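PDB 6EU4: tail spike protein from Acinetobacter phage vB_AbaP_AS12, which probably recognises, and perhaps depolymerises, the capsular polysaccharide of Acinetobacter baumannii as the phage attaches to its host. Local coordinates for residues M324-Q335 with S348-Y359. Residues are numbered along the deposited sequence; the frame is centred on the assembly and turned at random.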
HETATM    1  N   MSE A 324       5.912   3.157  -3.260  1.00  9.76           N
HETATM    2  CA  MSE A 324       5.953   4.323  -2.395  1.00  9.85           C
HETATM    3  C   MSE A 324       4.534   4.622  -1.931  1.00 10.72           C
HETATM    4  O   MSE A 324       3.670   4.953  -2.746  1.00 11.74           O
HETATM    5  CB  MSE A 324       6.539   5.538  -3.125  1.00 10.66           C
HETATM    6  CG  MSE A 324       7.862   5.306  -3.728  1.00 10.98           C
HETATM    7 SE   MSE A 324       8.525   7.017  -4.417  0.85 14.42          SE
HETATM    8  CE  MSE A 324      10.059   6.296  -5.348  1.00 15.18           C
ATOM      9  N   VAL A 325       4.289   4.494  -0.635  1.00  8.63           N
ATOM     10  CA  VAL A 325       2.955   4.622  -0.057  1.00  9.64           C
ATOM     11  C   VAL A 325       2.914   5.922   0.742  1.00 10.52           C
ATOM     12  O   VAL A 325       3.563   6.037   1.789  1.00 11.78           O
ATOM     13  CB  VAL A 325       2.609   3.418   0.831  1.00 11.73           C
ATOM     14  CG1 VAL A 325       1.151   3.470   1.240  1.00 13.62           C
ATOM     15  CG2 VAL A 325       2.905   2.132   0.105  1.00 13.37           C
ATOM     16  N   THR A 326       2.132   6.880   0.256  1.00 10.01           N
ATOM     17  CA  THR A 326       1.935   8.189   0.878  1.00  9.58           C
ATOM     18  C   THR A 326       3.266   8.867   1.235  1.00 11.52           C
ATOM     19  O   THR A 326       3.431   9.410   2.330  1.00 12.03           O
ATOM     20  CB  THR A 326       1.023   8.091   2.116  1.00 11.56           C
ATOM     21  OG1 THR A 326       0.336   6.830   2.157  1.00 12.82           O
ATOM     22  CG2 THR A 326      -0.060   9.161   2.056  1.00 12.86           C
ATOM     23  N   CYS A 327       4.209   8.862   0.287  1.00 10.43           N
ATOM     24  CA  CYS A 327       5.485   9.549   0.445  1.00  8.93           C
ATOM     25  C   CYS A 327       5.375  11.004  -0.006  1.00 10.07           C
ATOM     26  O   CYS A 327       4.402  11.419  -0.650  1.00 10.72           O
ATOM     27  CB  CYS A 327       6.589   8.803  -0.313  1.00 11.37           C
ATOM     28  SG  CYS A 327       6.928   7.155   0.463  1.00 14.25           S
HETATM   29  N   MSE A 328       6.395  11.781   0.345  1.00 10.71           N
HETATM   30  CA  MSE A 328       6.416  13.222   0.077  1.00  9.60           C
HETATM   31  C   MSE A 328       7.773  13.718  -0.386  1.00 11.07           C
HETATM   32  O   MSE A 328       8.804  13.077  -0.181  1.00  9.38           O
HETATM   33  CB  MSE A 328       6.018  14.017   1.327  1.00 10.68           C
HETATM   34  CG  MSE A 328       4.660  13.669   1.851  1.00 10.09           C
HETATM   35 SE   MSE A 328       4.098  14.931   3.226  0.92 11.79          SE
HETATM   36  CE  MSE A 328       4.023  16.583   2.176  1.00 15.06           C
ATOM     37  N   ASN A 329       7.753  14.906  -0.970  1.00 11.23           N
ATOM     38  CA  ASN A 329       8.949  15.704  -1.105  1.00 10.63           C
ATOM     39  C   ASN A 329       8.559  17.169  -0.993  1.00 11.07           C
ATOM     40  O   ASN A 329       7.431  17.559  -1.317  1.00 11.18           O
ATOM     41  CB  ASN A 329       9.673  15.450  -2.446  1.00 12.19           C
ATOM     42  CG  ASN A 329       9.141  16.294  -3.552  1.00 14.27           C
ATOM     43  OD1 ASN A 329       8.138  15.954  -4.195  1.00 13.28           O
ATOM     44  ND2 ASN A 329       9.783  17.442  -3.775  1.00 13.41           N
ATOM     45  N   GLU A 330       9.518  17.971  -0.534  1.00 12.21           N
ATOM     46  CA  GLU A 330       9.370  19.421  -0.468  1.00 10.94           C
ATOM     47  C   GLU A 330      10.673  20.067  -0.915  1.00 12.13           C
ATOM     48  O   GLU A 330      11.721  19.812  -0.314  1.00 14.30           O
ATOM     49  CB  GLU A 330       9.019  19.883   0.957  1.00 11.73           C
ATOM     50  CG  GLU A 330       7.714  19.292   1.514  1.00 16.90           C
ATOM     51  CD  GLU A 330       7.289  19.863   2.859  1.00 25.50           C
ATOM     52  OE1 GLU A 330       7.568  21.052   3.145  1.00 23.85           O
ATOM     53  OE2 GLU A 330       6.640  19.112   3.619  1.00 26.74           O
ATOM     54  N   HIS A 331      10.589  20.928  -1.937  1.00 11.96           N
ATOM     55  CA  HIS A 331      11.681  21.739  -2.468  1.00 12.32           C
ATOM     56  C   HIS A 331      12.651  20.874  -3.256  1.00 13.43           C
ATOM     57  O   HIS A 331      13.597  20.300  -2.702  1.00 13.87           O
ATOM     58  CB  HIS A 331      12.405  22.514  -1.356  1.00 12.63           C
ATOM     59  CG  HIS A 331      11.492  23.347  -0.520  1.00 15.06           C
ATOM     60  ND1 HIS A 331      10.929  24.517  -0.975  1.00 16.66           N
ATOM     61  CD2 HIS A 331      11.012  23.154   0.732  1.00 16.23           C
ATOM     62  CE1 HIS A 331      10.132  25.009  -0.040  1.00 19.27           C
ATOM     63  NE2 HIS A 331      10.165  24.198   1.004  1.00 17.68           N
ATOM     64  N   LEU A 332      12.416  20.792  -4.564  1.00 11.77           N
ATOM     65  CA  LEU A 332      13.184  19.943  -5.459  1.00  9.22           C
ATOM     66  C   LEU A 332      13.610  20.749  -6.665  1.00  9.76           C
ATOM     67  O   LEU A 332      12.768  21.325  -7.365  1.00 10.59           O
ATOM     68  CB  LEU A 332      12.365  18.734  -5.913  1.00 12.11           C
ATOM     69  CG  LEU A 332      13.074  17.791  -6.906  1.00 10.98           C
ATOM     70  CD1 LEU A 332      14.256  17.146  -6.234  1.00 11.00           C
ATOM     71  CD2 LEU A 332      12.123  16.717  -7.423  1.00 12.61           C
ATOM     72  N   HIS A 333      14.922  20.808  -6.884  1.00 10.18           N
ATOM     73  CA  HIS A 333      15.530  21.309  -8.118  1.00 10.57           C
ATOM     74  C   HIS A 333      16.273  20.127  -8.744  1.00 11.37           C
ATOM     75  O   HIS A 333      17.386  19.781  -8.325  1.00 12.58           O
ATOM     76  CB  HIS A 333      16.467  22.479  -7.845  1.00 10.93           C
ATOM     77  CG  HIS A 333      15.779  23.691  -7.313  1.00 12.60           C
ATOM     78  ND1 HIS A 333      15.409  24.754  -8.108  1.00 12.14           N
ATOM     79  CD2 HIS A 333      15.392  24.007  -6.056  1.00 13.62           C
ATOM     80  CE1 HIS A 333      14.826  25.676  -7.361  1.00 14.46           C
ATOM     81  NE2 HIS A 333      14.793  25.242  -6.113  1.00 13.44           N
ATOM     82  N   ALA A 334      15.670  19.521  -9.762  1.00 10.84           N
ATOM     83  CA  ALA A 334      16.250  18.338 -10.379  1.00 10.64           C
ATOM     84  C   ALA A 334      15.816  18.232 -11.831  1.00 11.70           C
ATOM     85  O   ALA A 334      14.767  18.734 -12.222  1.00 13.17           O
ATOM     86  CB  ALA A 334      15.826  17.073  -9.637  1.00 12.18           C
ATOM     87  N   GLN A 335      16.627  17.536 -12.626  1.00 10.79           N
ATOM     88  CA  GLN A 335      16.254  17.309 -14.017  1.00 11.57           C
ATOM     89  C   GLN A 335      15.113  16.307 -14.128  1.00 13.18           C
ATOM     90  O   GLN A 335      14.235  16.459 -14.982  1.00 12.84           O
ATOM     91  CB  GLN A 335      17.457  16.831 -14.818  1.00 15.48           C
ATOM     92  CG  GLN A 335      17.170  16.738 -16.310  1.00 14.73           C
ATOM     93  CD  GLN A 335      18.377  16.220 -17.071  1.00 17.01           C
ATOM     94  OE1 GLN A 335      19.487  16.716 -16.888  1.00 17.38           O
ATOM     95  NE2 GLN A 335      18.173  15.196 -17.888  1.00 17.19           N
ATOM     96  N   SER A 348       1.900   5.752  -4.872  1.00 12.19           N
ATOM     97  CA  SER A 348       0.502   5.822  -4.454  0.50 12.70           C
ATOM     98  C   SER A 348       0.317   6.963  -3.462  1.00 12.45           C
ATOM     99  O   SER A 348       0.970   7.001  -2.410  1.00 12.36           O
ATOM    100  CB  SER A 348       0.026   4.495  -3.842  0.50 14.32           C
ATOM    101  OG  SER A 348       0.530   4.297  -2.533  0.50 19.19           O
ATOM    102  N   ASN A 349      -0.579   7.891  -3.802  1.00  8.94           N
ATOM    103  CA  ASN A 349      -0.941   9.002  -2.916  1.00  8.97           C
ATOM    104  C   ASN A 349       0.281   9.814  -2.488  1.00  9.11           C
ATOM    105  O   ASN A 349       0.419  10.199  -1.330  1.00 10.62           O
ATOM    106  CB  ASN A 349      -1.701   8.452  -1.708  1.00  9.41           C
ATOM    107  CG  ASN A 349      -2.576   9.473  -1.031  1.00 11.44           C
ATOM    108  OD1 ASN A 349      -2.622  10.632  -1.416  1.00 11.52           O
ATOM    109  ND2 ASN A 349      -3.307   9.025  -0.000  1.00 12.12           N
ATOM    110  N   PHE A 350       1.153  10.109  -3.446  1.00  8.28           N
ATOM    111  CA  PHE A 350       2.276  11.014  -3.217  1.00  9.19           C
ATOM    112  C   PHE A 350       1.772  12.424  -2.931  1.00 10.62           C
ATOM    113  O   PHE A 350       0.661  12.815  -3.302  1.00 10.97           O
ATOM    114  CB  PHE A 350       3.216  11.030  -4.431  1.00 10.63           C
ATOM    115  CG  PHE A 350       4.625  11.430  -4.101  1.00  8.60           C
ATOM    116  CD1 PHE A 350       5.521  10.491  -3.628  1.00  9.94           C
ATOM    117  CD2 PHE A 350       5.056  12.749  -4.256  1.00 10.42           C
ATOM    118  CE1 PHE A 350       6.816  10.829  -3.295  1.00 11.00           C
ATOM    119  CE2 PHE A 350       6.364  13.099  -3.931  1.00 11.06           C
ATOM    120  CZ  PHE A 350       7.243  12.149  -3.448  1.00 10.90           C
ATOM    121  N   ASN A 351       2.602  13.200  -2.228  1.00  8.97           N
ATOM    122  CA  ASN A 351       2.301  14.610  -2.024  1.00  8.16           C
ATOM    123  C   ASN A 351       3.638  15.333  -2.202  1.00 10.05           C
ATOM    124  O   ASN A 351       4.486  15.341  -1.297  1.00 10.12           O
ATOM    125  CB  ASN A 351       1.645  14.841  -0.664  1.00 10.63           C
ATOM    126  CG  ASN A 351       1.211  16.274  -0.439  1.00 13.49           C
ATOM    127  OD1 ASN A 351       1.723  17.210  -1.057  1.00 12.18           O
ATOM    128  ND2 ASN A 351       0.273  16.461   0.497  1.00 14.35           N
ATOM    129  N   GLY A 352       3.857  15.861  -3.402  1.00 10.08           N
ATOM    130  CA  GLY A 352       5.112  16.503  -3.764  1.00  9.48           C
ATOM    131  C   GLY A 352       4.904  17.999  -3.950  1.00 10.04           C
ATOM    132  O   GLY A 352       3.980  18.429  -4.647  1.00 10.52           O
ATOM    133  N   GLN A 353       5.774  18.786  -3.316  1.00 10.05           N
ATOM    134  CA  GLN A 353       5.588  20.228  -3.227  1.00 10.03           C
ATOM    135  C   GLN A 353       6.847  20.953  -3.658  1.00  9.57           C
ATOM    136  O   GLN A 353       7.960  20.495  -3.391  1.00 12.05           O
ATOM    137  CB  GLN A 353       5.221  20.628  -1.797  1.00 15.10           C
ATOM    138  CG  GLN A 353       4.013  19.845  -1.303  1.00 18.89           C
ATOM    139  CD  GLN A 353       3.582  20.221   0.103  1.00 23.41           C
ATOM    140  OE1 GLN A 353       4.122  21.159   0.692  1.00 25.18           O
ATOM    141  NE2 GLN A 353       2.593  19.501   0.645  1.00 19.95           N
ATOM    142  N   ALA A 354       6.653  22.091  -4.325  1.00 10.75           N
ATOM    143  CA  ALA A 354       7.733  23.018  -4.634  1.00 11.18           C
ATOM    144  C   ALA A 354       8.786  22.312  -5.488  1.00 10.85           C
ATOM    145  O   ALA A 354       9.953  22.185  -5.128  1.00 11.48           O
ATOM    146  CB  ALA A 354       8.324  23.611  -3.350  1.00 13.98           C
ATOM    147  N   ILE A 355       8.323  21.816  -6.628  1.00  9.60           N
ATOM    148  CA  ILE A 355       9.173  21.133  -7.597  1.00  9.49           C
ATOM    149  C   ILE A 355       9.349  22.067  -8.790  1.00 11.01           C
ATOM    150  O   ILE A 355       8.405  22.328  -9.551  1.00 11.88           O
ATOM    151  CB  ILE A 355       8.595  19.778  -8.031  1.00  9.66           C
ATOM    152  CG1 ILE A 355       8.412  18.858  -6.806  1.00 11.56           C
ATOM    153  CG2 ILE A 355       9.509  19.139  -9.102  1.00  9.89           C
ATOM    154  CD1 ILE A 355       7.388  17.748  -7.076  1.00 13.61           C
ATOM    155  N   TYR A 356      10.568  22.580  -8.953  1.00 10.44           N
ATOM    156  CA  TYR A 356      10.863  23.602  -9.957  1.00  9.56           C
ATOM    157  C   TYR A 356      11.407  22.919 -11.203  1.00 11.81           C
ATOM    158  O   TYR A 356      12.608  22.702 -11.344  1.00 13.02           O
ATOM    159  CB  TYR A 356      11.815  24.619  -9.362  1.00 11.39           C
ATOM    160  CG  TYR A 356      11.167  25.216  -8.169  1.00 13.13           C
ATOM    161  CD1 TYR A 356      10.115  26.124  -8.310  1.00 17.28           C
ATOM    162  CD2 TYR A 356      11.510  24.802  -6.901  1.00 14.76           C
ATOM    163  CE1 TYR A 356       9.466  26.654  -7.192  1.00 20.29           C
ATOM    164  CE2 TYR A 356      10.871  25.345  -5.775  1.00 16.74           C
ATOM    165  CZ  TYR A 356       9.855  26.249  -5.933  1.00 22.66           C
ATOM    166  OH  TYR A 356       9.227  26.761  -4.810  1.00 26.09           O
ATOM    167  N   ASN A 357      10.492  22.564 -12.113  1.00 10.90           N
ATOM    168  CA  ASN A 357      10.814  21.748 -13.281  1.00  9.37           C
ATOM    169  C   ASN A 357      11.236  22.654 -14.440  1.00 10.80           C
ATOM    170  O   ASN A 357      10.544  22.808 -15.452  1.00 11.79           O
ATOM    171  CB  ASN A 357       9.630  20.863 -13.661  1.00 10.27           C
ATOM    172  CG  ASN A 357       8.341  21.661 -13.940  1.00 10.57           C
ATOM    173  OD1 ASN A 357       7.980  22.583 -13.209  1.00 11.24           O
ATOM    174  ND2 ASN A 357       7.659  21.301 -15.008  1.00 11.36           N
ATOM    175  N   LYS A 358      12.422  23.242 -14.274  1.00 11.86           N
ATOM    176  CA  LYS A 358      12.955  24.204 -15.237  1.00 10.89           C
ATOM    177  C   LYS A 358      14.341  23.837 -15.756  1.00 11.26           C
ATOM    178  O   LYS A 358      15.022  24.699 -16.334  1.00 13.19           O
ATOM    179  CB  LYS A 358      13.002  25.608 -14.623  1.00 11.28           C
ATOM    180  CG  LYS A 358      13.860  25.702 -13.367  1.00 12.79           C
ATOM    181  CD  LYS A 358      13.923  27.159 -12.841  1.00 14.83           C
ATOM    182  CE  LYS A 358      14.850  27.262 -11.642  1.00 16.46           C
ATOM    183  NZ  LYS A 358      14.882  28.640 -11.072  1.00 15.40           N
ATOM    184  N   TYR A 359      14.779  22.595 -15.586  1.00 11.44           N
ATOM    185  CA  TYR A 359      16.154  22.216 -15.867  1.00 12.33           C
ATOM    186  C   TYR A 359      16.244  21.290 -17.074  1.00 13.20           C
ATOM    187  O   TYR A 359      15.378  20.436 -17.293  1.00 13.44           O
ATOM    188  CB  TYR A 359      16.782  21.566 -14.641  1.00 13.59           C
ATOM    189  CG  TYR A 359      16.801  22.509 -13.469  1.00 11.64           C
ATOM    190  CD1 TYR A 359      17.732  23.548 -13.425  1.00 12.77           C
ATOM    191  CD2 TYR A 359      15.892  22.391 -12.429  1.00 11.46           C
ATOM    192  CE1 TYR A 359      17.773  24.414 -12.386  1.00 11.61           C
ATOM    193  CE2 TYR A 359      15.921  23.279 -11.365  1.00 11.37           C
ATOM    194  CZ  TYR A 359      16.869  24.295 -11.369  1.00 11.80           C
ATOM    195  OH  TYR A 359      16.959  25.206 -10.345  1.00 13.22           O
TER
HETATM  196  O   HOH W   1       3.629   7.890  -2.471  1.00 10.46           O
HETATM  197  O   HOH W   2       1.899  11.617   0.469  1.00 12.03           O
HETATM  198  O   HOH W   3       6.648  22.783   0.761  1.00 33.58           O
HETATM  199  O   HOH W   4      11.065  26.788  -2.709  1.00 37.39           O
HETATM  200  O   HOH W   5      13.437  20.277 -14.226  1.00 11.11           O
HETATM  201  O   HOH W   6      13.425  18.584 -16.525  1.00 13.12           O
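Cys327, Asn329 and Gln353 carry a backbone ladder between strands 328-330 and 351-355, which run parallel with a closest axis approach of 4.7 Å, as neighbouring rungs of a parallel beta-helix. The hydrogen bonds are Asn351 N to Cys327 O, Gln353 N to Asn329 O and His331 N to Gln353 O. The Asn329 N to Asn351 O bond is weak. Where the ladder is interrupted at Thr326-Cys327 and Asn349-Phe350, water 1 links Cys327 N to Ser348 O, and water 2 links Cys327 O to Asn349 O. Past His331, Leu332 N bonds Ala354 O and Tyr356 N bonds Leu332 O, continuing the pairing.

Inside the coil, Cys327 O lies 3.3 Å from Phe350 CD1, over one face of the ring. Cys327 CB also touches this ring. Asn329 OD1 comes to its edge, in plane, 3.4 Å from Phe350 CE2. The same oxygen sits 3.1 Å from Gly352 CA, where the glycine has no side chain to obstruct it. Asn329 CG lies between its backbone N and carbonyl carbon (chi1 86°), which carries the amide inward, across Ile355 at about a right angle. Leu332 CD2 packs alongside Ile355 CG2. The Phe350 ring also meets that of Phe388 on the next rung, the planes nearly parallel.

On the outer face, the methyl CE of selenomethionine Met328 lies 3.6 Å from Gln353 NE2. That nitrogen donates to Asn351 OD1 and to Gln292 of the second subunit. Water 3 bridges Glu330 OE1 and Gln353 OE1.

Past the corner, His333 ND1 and Tyr359 OH share a 2.8 Å hydrogen bond. The His333 and Tyr356 rings are near parallel (23°) but barely overlap.

The backbone ladder fixes the rung spacing. The interior is largely apolar, yet Asn329 OD1 is buried there without a hydrogen-bond partner, whereas the outer amides also serve the trimer interface.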